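Local coordinates for endoglucanase, family GH5 (Zobellia galactanivorans, PDB 6GL2), which hydrolyses hemicellulose, probably by cutting mixed-linked and related beta-glucans, as a member of glycoside hydrolase family 5 built on a TIM barrel, at residues 149-153 and 176-181; 170-174 and 208-214; 223-229 and 270-276. All blocks are in the same frame, centred on the assembly; numbering follows the deposited sequence.

Interaction 1: 149-153 and 176-181; sequences TLNEP and YHQVSV
Thr149 and His177 meet because of how each side chain leaves its backbone: Thr149 carries OG1 between its own backbone N and carbonyl carbon (chi1 42°), while His177 sets CG anti to its carbonyl carbon (chi1 -76°), swinging the imidazole off the helix and toward the loop. The result is a hydrogen bond of 2.7 Å between Thr149 OG1 and His177 ND1, with the hydroxyl at the edge of the ring. Either group can donate, which suits a threonine to an imidazole partner. The threonine's other branch, the methyl CG2 of Thr149, lies 3.5 Å from Ser180 CB, so the small serine lets the loop come close to the helix. Leu150 supplies the apolar half of the contact. Leu150 CD1 sits over a face of the His177 ring, offset toward the rim, in a CH-pi contact 3.9 Å from the ring centroid, and the same methyl lies 3.8 Å from Tyr176 CB. Ser180 keeps its hydroxyl within the helix: Ser180 OG bonds to Tyr176 O at 2.9 Å and approaches from the face of that carbonyl opposite to Ser180 N, so two donors grip one oxygen. The histidine is gripped on both nitrogens, since NE2 bonds to Ser199 OG in strand 196-199, and this fixes the rotation of a buried polar ring. The loop leaving strand 145-148 is thus pressed against helix 167-186, with Tyr176 reaching Leu114 O through its hydroxyl and packing on helix 117-137, and Val181 lying against strand 196-199.

Interaction 2: 170-174 and 208-214; sequences RDAVN and NALNDYL
Arg170 and Asp212 form the salt bridge at the centre of this contact. NE of Arg170 donates to Asp212 OD2 at 2.7 Å with an N-H...O angle of 161°. Asp212 OD2 lies close to the guanidinium plane, yet the NE of Arg170 comes to it on the anti side of the carboxylate and well out of the carboxylate's own plane; the bond from NH1 to the same atom is long and weak. A bend at chi3 (-63°) turns the guanidinium so that one face lies on Asn208: CB of Asn208 sits over its centre, and the amide is stacked on it with the planes 26° apart. Arg170 NH2 and Asn208 ND2 are both donors and do not bond. One turn along, Asn174 uses both ends of its amide. Asn174 ND2 gives a hydrogen to Asp212 O at 2.9 Å, nearly in the amide plane, and Asn174 OD1 takes one from Leu214 N at 3.2 Å, arriving from above the carbonyl plane. A water lies 2.9 Å from Asn174 O and equally far from Leu214 O. In the next shell, Gln167 OE1 receives Arg170 NH1 and Gly164 O receives NH2, which hold the guanidinium in place. With an alanine here in place of the arginine, the Asp212 carboxylate would probably lose its charged mate and Asn208 the flat group stacked on it. Asparagine suits position 174 because a single amide can satisfy both a carbonyl and an N-H two residues apart. With charge and directed hydrogen bonds and little apolar packing, the contact suits a partly solvent-exposed setting.

Interaction 3: 223-229 and 270-276; sequences IVSVHSY and AVVMGEW
Val224 and Val272 carry the backbone pairing of two parallel neighbouring strands. Val224 N bonds to Ala270 O and Val272 N to Val224 O, both at 2.9 Å, the second almost straight at 176°. Further along, Val226 N reaches Val272 O only weakly, and Gly274 N meets Val226 O at 3.1 Å. Met273 centres an inverse gamma turn here, and the register slips by one residue: after the Gly274 bond the next runs from Ser228 N to Glu275 O, and the CA atoms of His227 and Glu275 are neighbours.

Apolar contacts fall on both faces. Val226 CG2 touches Val271 CG1 at 3.9 Å and approaches Met273 SD; these branched and flexible side chains, with Val224, fill the face that packs on Phe263, Leu256 and Ile259 of helix 246-266. On the barrel's inner side Ile223 CG2 meets Val272 CG2 at 3.7 Å.

Aromatic and polar contacts gather at the C-terminal ends of the strands. Glu275 CG lies over the centre of the His227 ring, 3.7 Å from its centroid; with CG anti to its carbonyl carbon and the chain extended beyond it, Glu275 lays its carboxylate almost flat on the ring, the planes 19° apart. The Tyr229 hydroxyl donates to Glu275 OE1 at 2.7 Å, meeting the oxygen on its anti side and out of the carboxylate plane (33°), while Trp276 CA sits over a face of the tyrosine ring. The other oxygen, OE2, forms a salt bridge with Arg63, and His227 ND1 bonds to Glu152.

Strands 222-227 and 271-276 are adjacent in the TIM barrel. In GH5 enzymes the two catalytic glutamates lie at the C-terminal ends of the fourth and seventh strands, consistent with the positions of Glu152 and Glu275.

Overall arrangement
Interactions 1 and 3 are buried, while interaction 2 lies near the surface, its centre about 17 Å from the centre of the chain. Interactions 1 and 2 share helix 167-186, the first fixing it to the loop after strand 145-148 and the second to helix 207-212; they touch where Pro153 packs on Val173. Interaction 3 is the innermost, joining two neighbouring barrel strands by parallel backbone bonds. Chemistry follows place: a hydroxyl, an imidazole and methyl groups in interaction 1, ions, amides and water in interaction 2, sheet pairing with apolar and polar clusters in interaction 3. Glu152 of interaction 1 bonds to His227 of interaction 3, and Tyr213 from interaction 2 packs on Val224.

Interaction 1: 149-153 and 176-181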
loop_
_atom_site.group_PDB
_atom_site.type_symbol
_atom_site.label_atom_id
_atom_site.label_comp_id
_atom_site.label_asym_id
_atom_site.label_seq_id
_atom_site.Cartn_x
_atom_site.Cartn_y
_atom_site.Cartn_z
ATOM N N THR A 149 0.366 -4.487 -6.996
ATOM C CA THR A 149 -0.523 -4.729 -8.156
ATOM C C THR A 149 -1.936 -4.185 -7.959
ATOM O O THR A 149 -2.528 -3.584 -8.827
ATOM C CB THR A 149 -0.586 -6.194 -8.521
ATOM O OG1 THR A 149 -0.682 -6.959 -7.317
ATOM C CG2 THR A 149 0.693 -6.613 -9.292
ATOM N N LEU A 150 -2.482 -4.295 -6.709
ATOM C CA LEU A 150 -3.823 -3.808 -6.396
ATOM C C LEU A 150 -3.910 -3.388 -4.953
ATOM O O LEU A 150 -3.419 -4.143 -4.112
ATOM C CB LEU A 150 -4.880 -4.922 -6.596
ATOM C CG LEU A 150 -5.042 -5.536 -7.965
ATOM C CD1 LEU A 150 -5.831 -6.824 -7.903
ATOM C CD2 LEU A 150 -5.626 -4.564 -8.908
ATOM N N ASN A 151 -4.653 -2.412 -4.576
ATOM C CA ASN A 151 -4.639 -1.851 -3.243
ATOM C C ASN A 151 -5.437 -2.717 -2.280
ATOM O O ASN A 151 -4.907 -3.465 -1.450
ATOM C CB ASN A 151 -5.145 -0.421 -3.346
ATOM C CG ASN A 151 -5.376 0.210 -1.992
ATOM O OD1 ASN A 151 -4.563 -0.006 -1.086
ATOM N ND2 ASN A 151 -6.495 0.855 -1.826
ATOM N N GLU A 152 -6.746 -2.611 -2.359
ATOM C CA GLU A 152 -7.741 -3.291 -1.468
ATOM C C GLU A 152 -8.788 -3.937 -2.357
ATOM O O GLU A 152 -9.966 -3.549 -2.272
ATOM C CB GLU A 152 -8.301 -2.394 -0.432
ATOM C CG GLU A 152 -7.295 -1.851 0.559
ATOM C CD GLU A 152 -7.830 -1.073 1.637
ATOM O OE1 GLU A 152 -9.022 -0.577 1.516
ATOM O OE2 GLU A 152 -7.114 -0.840 2.672
ATOM N N PRO A 153 -8.399 -4.814 -3.272
ATOM C CA PRO A 153 -9.356 -5.317 -4.297
ATOM C C PRO A 153 -10.501 -6.111 -3.603
ATOM O O PRO A 153 -10.265 -6.940 -2.791
ATOM C CB PRO A 153 -8.496 -6.207 -5.158
ATOM C CG PRO A 153 -7.411 -6.690 -4.234
ATOM C CD PRO A 153 -7.090 -5.483 -3.391
ATOM N N TYR A 176 -6.856 -11.730 -10.646
ATOM C CA TYR A 176 -6.414 -10.404 -11.060
ATOM C C TYR A 176 -4.952 -10.166 -10.690
ATOM O O TYR A 176 -4.195 -9.585 -11.481
ATOM C CB TYR A 176 -7.260 -9.407 -10.349
ATOM C CG TYR A 176 -8.729 -9.400 -10.756
ATOM C CD1 TYR A 176 -9.163 -10.182 -11.796
ATOM C CD2 TYR A 176 -9.687 -8.746 -10.048
ATOM C CE1 TYR A 176 -10.520 -10.217 -12.124
ATOM C CE2 TYR A 176 -11.030 -8.737 -10.341
ATOM C CZ TYR A 176 -11.450 -9.550 -11.390
ATOM O OH TYR A 176 -12.839 -9.571 -11.732
ATOM N N HIS A 177 -4.506 -10.699 -9.569
ATOM C CA HIS A 177 -3.084 -10.663 -9.249
ATOM C C HIS A 177 -2.286 -11.464 -10.244
ATOM O O HIS A 177 -1.135 -11.112 -10.596
ATOM C CB HIS A 177 -2.807 -11.122 -7.834
ATOM C CG HIS A 177 -3.162 -10.078 -6.787
ATOM N ND1 HIS A 177 -2.649 -8.767 -6.837
ATOM C CD2 HIS A 177 -3.976 -10.140 -5.695
ATOM C CE1 HIS A 177 -3.032 -8.152 -5.754
ATOM N NE2 HIS A 177 -3.884 -8.947 -5.059
ATOM N N GLN A 178 -2.827 -12.606 -10.652
ATOM C CA GLN A 178 -2.128 -13.459 -11.654
ATOM C C GLN A 178 -1.918 -12.685 -12.951
ATOM O O GLN A 178 -0.754 -12.688 -13.423
ATOM C CB GLN A 178 -2.929 -14.755 -11.878
ATOM C CG GLN A 178 -2.291 -15.703 -12.903
ATOM C CD GLN A 178 -1.138 -16.488 -12.441
ATOM O OE1 GLN A 178 -0.111 -16.595 -13.193
ATOM N NE2 GLN A 178 -1.214 -17.039 -11.269
ATOM N N VAL A 179 -2.947 -12.056 -13.445
ATOM C CA VAL A 179 -2.859 -11.249 -14.678
ATOM C C VAL A 179 -1.795 -10.171 -14.486
ATOM O O VAL A 179 -1.030 -9.854 -15.408
ATOM C CB VAL A 179 -4.201 -10.592 -15.023
ATOM C CG1 VAL A 179 -4.013 -9.494 -16.046
ATOM C CG2 VAL A 179 -5.166 -11.651 -15.506
ATOM N N SER A 180 -1.809 -9.479 -13.350
ATOM C CA SER A 180 -0.980 -8.306 -13.096
ATOM C C SER A 180 0.464 -8.685 -12.947
ATOM O O SER A 180 1.379 -8.063 -13.548
ATOM C CB SER A 180 -1.464 -7.591 -11.902
ATOM O OG SER A 180 -2.793 -7.131 -11.990
ATOM N N VAL A 181 0.780 -9.673 -12.138
ATOM C CA VAL A 181 2.155 -10.165 -12.052
ATOM C C VAL A 181 2.666 -10.622 -13.405
ATOM O O VAL A 181 3.769 -10.309 -13.810
ATOM C CB VAL A 181 2.306 -11.239 -10.956
ATOM C CG1 VAL A 181 3.664 -11.987 -11.016
ATOM C CG2 VAL A 181 2.050 -10.661 -9.577
#

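Interaction 2: 170-174 and 208-214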
loop_
_atom_site.group_PDB
_atom_site.type_symbol
_atom_site.label_atom_id
_atom_site.label_comp_id
_atom_site.label_asym_id
_atom_site.label_seq_id
_atom_site.Cartn_x
_atom_site.Cartn_y
_atom_site.Cartn_z
ATOM N N ARG A 170 -12.571 -13.833 -3.577
ATOM C CA ARG A 170 -11.178 -14.152 -3.360
ATOM C C ARG A 170 -10.599 -14.810 -4.580
ATOM O O ARG A 170 -9.420 -14.628 -4.884
ATOM C CB ARG A 170 -10.973 -15.033 -2.152
ATOM C CG ARG A 170 -11.362 -14.334 -0.853
ATOM C CD ARG A 170 -11.078 -15.141 0.420
ATOM N NE ARG A 170 -11.830 -16.388 0.516
ATOM C CZ ARG A 170 -13.040 -16.450 0.996
ATOM N NH1 ARG A 170 -13.631 -17.652 1.051
ATOM N NH2 ARG A 170 -13.700 -15.440 1.487
ATOM N N ASP A 171 -11.360 -15.676 -5.248
ATOM C CA ASP A 171 -10.904 -16.327 -6.457
ATOM C C ASP A 171 -10.617 -15.297 -7.537
ATOM O O ASP A 171 -9.507 -15.367 -8.150
ATOM C CB ASP A 171 -11.966 -17.293 -6.987
ATOM C CG ASP A 171 -12.042 -18.599 -6.255
ATOM O OD1 ASP A 171 -11.184 -18.927 -5.437
ATOM O OD2 ASP A 171 -13.030 -19.321 -6.582
ATOM N N ALA A 172 -11.531 -14.407 -7.781
ATOM C CA ALA A 172 -11.307 -13.390 -8.757
ATOM C C ALA A 172 -10.122 -12.513 -8.417
ATOM O O ALA A 172 -9.300 -12.209 -9.301
ATOM C CB ALA A 172 -12.569 -12.606 -8.901
ATOM N N VAL A 173 -10.029 -12.080 -7.145
ATOM C CA VAL A 173 -8.855 -11.296 -6.777
ATOM C C VAL A 173 -7.572 -12.046 -7.067
ATOM O O VAL A 173 -6.623 -11.460 -7.613
ATOM C CB VAL A 173 -8.922 -10.819 -5.307
ATOM C CG1 VAL A 173 -7.566 -10.269 -4.885
ATOM C CG2 VAL A 173 -10.060 -9.794 -5.250
ATOM N N ASN A 174 -7.431 -13.368 -6.724
ATOM C CA ASN A 174 -6.273 -14.086 -7.085
ATOM C C ASN A 174 -6.036 -14.063 -8.618
ATOM O O ASN A 174 -4.852 -13.994 -9.035
ATOM C CB ASN A 174 -6.347 -15.537 -6.558
ATOM C CG ASN A 174 -5.967 -15.659 -5.070
ATOM O OD1 ASN A 174 -5.066 -14.967 -4.545
ATOM N ND2 ASN A 174 -6.649 -16.614 -4.379
ATOM N N ASN A 208 -9.998 -16.089 6.396
ATOM C CA ASN A 208 -10.343 -16.638 5.087
ATOM C C ASN A 208 -9.540 -15.995 3.951
ATOM O O ASN A 208 -9.055 -16.672 3.055
ATOM C CB ASN A 208 -11.840 -16.573 4.753
ATOM C CG ASN A 208 -12.451 -15.248 5.015
ATOM O OD1 ASN A 208 -11.751 -14.241 5.313
ATOM N ND2 ASN A 208 -13.765 -15.212 4.975
ATOM N N ALA A 209 -9.246 -14.693 4.118
ATOM C CA ALA A 209 -8.423 -14.003 3.124
ATOM C C ALA A 209 -6.973 -14.534 3.208
ATOM O O ALA A 209 -6.303 -14.761 2.233
ATOM C CB ALA A 209 -8.490 -12.478 3.389
ATOM N N LEU A 210 -6.449 -14.748 4.441
ATOM C CA LEU A 210 -5.131 -15.318 4.671
ATOM C C LEU A 210 -4.976 -16.733 4.082
ATOM O O LEU A 210 -3.988 -17.096 3.453
ATOM C CB LEU A 210 -4.810 -15.330 6.150
ATOM C CG LEU A 210 -3.916 -14.204 6.605
ATOM C CD1 LEU A 210 -4.465 -12.845 6.159
ATOM C CD2 LEU A 210 -3.713 -14.304 8.115
ATOM N N ASN A 211 -6.046 -17.523 4.289
ATOM C CA ASN A 211 -5.960 -18.931 3.926
ATOM C C ASN A 211 -6.061 -19.123 2.398
ATOM O O ASN A 211 -5.395 -20.000 1.831
ATOM C CB ASN A 211 -7.018 -19.739 4.735
ATOM C CG ASN A 211 -6.689 -19.817 6.283
ATOM O OD1 ASN A 211 -5.510 -19.820 6.694
ATOM N ND2 ASN A 211 -7.739 -19.905 7.144
ATOM N N ASP A 212 -6.831 -18.231 1.716
ATOM C CA ASP A 212 -7.062 -18.357 0.285
ATOM C C ASP A 212 -6.063 -17.599 -0.578
ATOM O O ASP A 212 -6.126 -17.732 -1.799
ATOM C CB ASP A 212 -8.480 -17.960 -0.035
ATOM C CG ASP A 212 -9.503 -19.040 0.375
ATOM O OD1 ASP A 212 -9.096 -20.111 0.883
ATOM O OD2 ASP A 212 -10.692 -18.766 0.214
ATOM N N TYR A 213 -5.118 -16.900 0.003
ATOM C CA TYR A 213 -4.167 -16.120 -0.742
ATOM C C TYR A 213 -3.250 -16.982 -1.573
ATOM O O TYR A 213 -2.675 -17.959 -1.042
ATOM C CB TYR A 213 -3.357 -15.401 0.292
ATOM C CG TYR A 213 -2.207 -14.571 -0.225
ATOM C CD1 TYR A 213 -2.468 -13.348 -0.786
ATOM C CD2 TYR A 213 -0.891 -14.978 -0.117
ATOM C CE1 TYR A 213 -1.430 -12.533 -1.241
ATOM C CE2 TYR A 213 0.153 -14.185 -0.594
ATOM C CZ TYR A 213 -0.156 -12.924 -1.149
ATOM O OH TYR A 213 0.945 -12.126 -1.554
ATOM N N LEU A 214 -3.018 -16.624 -2.817
ATOM C CA LEU A 214 -2.135 -17.289 -3.706
ATOM C C LEU A 214 -1.123 -16.338 -4.301
ATOM O O LEU A 214 -1.493 -15.309 -4.885
ATOM C CB LEU A 214 -2.872 -17.981 -4.889
ATOM C CG LEU A 214 -3.794 -19.114 -4.441
ATOM C CD1 LEU A 214 -4.658 -19.515 -5.646
ATOM C CD2 LEU A 214 -2.988 -20.294 -3.912
HETATM O O HOH W 1 -2.724 -15.156 -7.515
HETATM O O HOH W 2 -3.293 -13.392 -5.084
#

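Interaction 3: 223-229 and 270-276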
loop_
_atom_site.group_PDB
_atom_site.type_symbol
_atom_site.label_atom_id
_atom_site.label_comp_id
_atom_site.label_asym_id
_atom_site.label_seq_id
_atom_site.Cartn_x
_atom_site.Cartn_y
_atom_site.Cartn_z
ATOM N N ILE A 223 6.191 -10.025 -2.435
ATOM C CA ILE A 223 5.964 -9.646 -1.040
ATOM C C ILE A 223 4.477 -9.561 -0.747
ATOM O O ILE A 223 3.705 -9.118 -1.598
ATOM C CB ILE A 223 6.645 -8.271 -0.765
ATOM C CG1 ILE A 223 8.143 -8.292 -1.060
ATOM C CG2 ILE A 223 6.317 -7.674 0.569
ATOM C CD1 ILE A 223 8.758 -6.874 -1.190
ATOM N N VAL A 224 4.049 -9.999 0.456
ATOM C CA VAL A 224 2.655 -9.912 0.799
ATOM C C VAL A 224 2.354 -8.504 1.277
ATOM O O VAL A 224 3.076 -7.849 1.980
ATOM C CB VAL A 224 2.380 -10.879 1.959
ATOM C CG1 VAL A 224 0.951 -10.753 2.474
ATOM C CG2 VAL A 224 2.704 -12.331 1.510
ATOM N N SER A 225 1.217 -7.985 0.809
ATOM C CA SER A 225 0.620 -6.705 1.245
ATOM C C SER A 225 -0.655 -6.929 2.050
ATOM O O SER A 225 -1.606 -7.562 1.535
ATOM C CB SER A 225 0.265 -5.827 -0.004
ATOM O OG SER A 225 -0.371 -4.663 0.441
ATOM N N VAL A 226 -0.716 -6.429 3.263
ATOM C CA VAL A 226 -1.928 -6.382 4.067
ATOM C C VAL A 226 -2.010 -5.014 4.678
ATOM O O VAL A 226 -0.986 -4.292 4.790
ATOM C CB VAL A 226 -2.009 -7.479 5.161
ATOM C CG1 VAL A 226 -2.179 -8.845 4.491
ATOM C CG2 VAL A 226 -0.814 -7.415 6.071
ATOM N N HIS A 227 -3.211 -4.608 5.014
ATOM C CA HIS A 227 -3.484 -3.398 5.733
ATOM C C HIS A 227 -4.197 -3.797 7.014
ATOM O O HIS A 227 -5.144 -4.600 6.966
ATOM C CB HIS A 227 -4.378 -2.478 4.919
ATOM C CG HIS A 227 -3.802 -2.075 3.558
ATOM N ND1 HIS A 227 -4.520 -1.393 2.647
ATOM C CD2 HIS A 227 -2.571 -2.244 3.072
ATOM C CE1 HIS A 227 -3.710 -1.198 1.555
ATOM N NE2 HIS A 227 -2.547 -1.657 1.813
ATOM N N SER A 228 -3.884 -3.182 8.132
ATOM C CA SER A 228 -4.542 -3.511 9.432
ATOM C C SER A 228 -4.589 -2.302 10.337
ATOM O O SER A 228 -3.601 -1.979 10.987
ATOM C CB SER A 228 -3.797 -4.618 10.087
ATOM O OG SER A 228 -4.685 -4.999 11.222
ATOM N N TYR A 229 -5.705 -1.624 10.272
ATOM C CA TYR A 229 -5.948 -0.483 11.108
ATOM C C TYR A 229 -6.450 -0.930 12.522
ATOM O O TYR A 229 -7.561 -0.677 12.890
ATOM C CB TYR A 229 -6.905 0.469 10.505
ATOM C CG TYR A 229 -6.456 1.214 9.226
ATOM C CD1 TYR A 229 -6.529 0.600 7.985
ATOM C CD2 TYR A 229 -5.894 2.473 9.296
ATOM C CE1 TYR A 229 -6.176 1.295 6.853
ATOM C CE2 TYR A 229 -5.517 3.155 8.149
ATOM C CZ TYR A 229 -5.645 2.569 6.975
ATOM O OH TYR A 229 -5.288 3.341 5.857
ATOM N N ALA A 270 7.751 -12.381 3.009
ATOM C CA ALA A 270 7.885 -11.137 3.753
ATOM C C ALA A 270 6.575 -10.329 3.585
ATOM O O ALA A 270 5.845 -10.578 2.652
ATOM C CB ALA A 270 9.080 -10.339 3.170
ATOM N N VAL A 271 6.335 -9.482 4.562
ATOM C CA VAL A 271 5.120 -8.708 4.675
ATOM C C VAL A 271 5.426 -7.238 4.797
ATOM O O VAL A 271 6.186 -6.769 5.643
ATOM C CB VAL A 271 4.282 -9.171 5.875
ATOM C CG1 VAL A 271 2.931 -8.423 5.941
ATOM C CG2 VAL A 271 4.011 -10.711 5.753
ATOM N N VAL A 272 4.638 -6.462 3.988
ATOM C CA VAL A 272 4.580 -4.947 4.143
ATOM C C VAL A 272 3.176 -4.582 4.576
ATOM O O VAL A 272 2.205 -4.950 3.921
ATOM C CB VAL A 272 4.970 -4.303 2.826
ATOM C CG1 VAL A 272 4.755 -2.795 2.947
ATOM C CG2 VAL A 272 6.403 -4.529 2.471
ATOM N N MET A 273 3.099 -3.957 5.731
ATOM C CA MET A 273 1.872 -3.399 6.253
ATOM C C MET A 273 1.688 -2.034 5.608
ATOM O O MET A 273 2.109 -1.024 6.098
ATOM C CB MET A 273 1.916 -3.226 7.759
ATOM C CG MET A 273 0.580 -2.883 8.346
ATOM S SD MET A 273 -0.609 -4.203 8.361
ATOM C CE MET A 273 -0.005 -5.226 9.677
ATOM N N GLY A 274 1.114 -2.077 4.408
ATOM C CA GLY A 274 1.195 -0.924 3.490
ATOM C C GLY A 274 0.263 0.200 3.905
ATOM O O GLY A 274 0.492 1.355 3.466
ATOM N N GLU A 275 -0.667 -0.045 4.818
ATOM C CA GLU A 275 -1.396 0.973 5.506
ATOM C C GLU A 275 -1.722 0.519 6.905
ATOM O O GLU A 275 -2.071 -0.658 7.139
ATOM C CB GLU A 275 -2.776 1.313 4.868
ATOM C CG GLU A 275 -2.653 1.782 3.429
ATOM C CD GLU A 275 -4.005 2.038 2.785
ATOM O OE1 GLU A 275 -5.043 2.111 3.457
ATOM O OE2 GLU A 275 -4.009 2.215 1.510
ATOM N N TRP A 276 -1.694 1.480 7.825
ATOM C CA TRP A 276 -2.192 1.391 9.203
ATOM C C TRP A 276 -2.176 2.797 9.739
ATOM O O TRP A 276 -1.717 3.730 9.051
ATOM C CB TRP A 276 -1.301 0.473 10.068
ATOM C CG TRP A 276 0.039 1.035 10.281
ATOM C CD1 TRP A 276 1.100 1.067 9.379
ATOM C CD2 TRP A 276 0.505 1.744 11.430
ATOM N NE1 TRP A 276 2.160 1.731 9.918
ATOM C CE2 TRP A 276 1.863 2.148 11.170
ATOM C CE3 TRP A 276 -0.011 1.959 12.682
ATOM C CZ2 TRP A 276 2.645 2.803 12.141
ATOM C CZ3 TRP A 276 0.737 2.652 13.650
ATOM C CH2 TRP A 276 2.074 3.017 13.393
#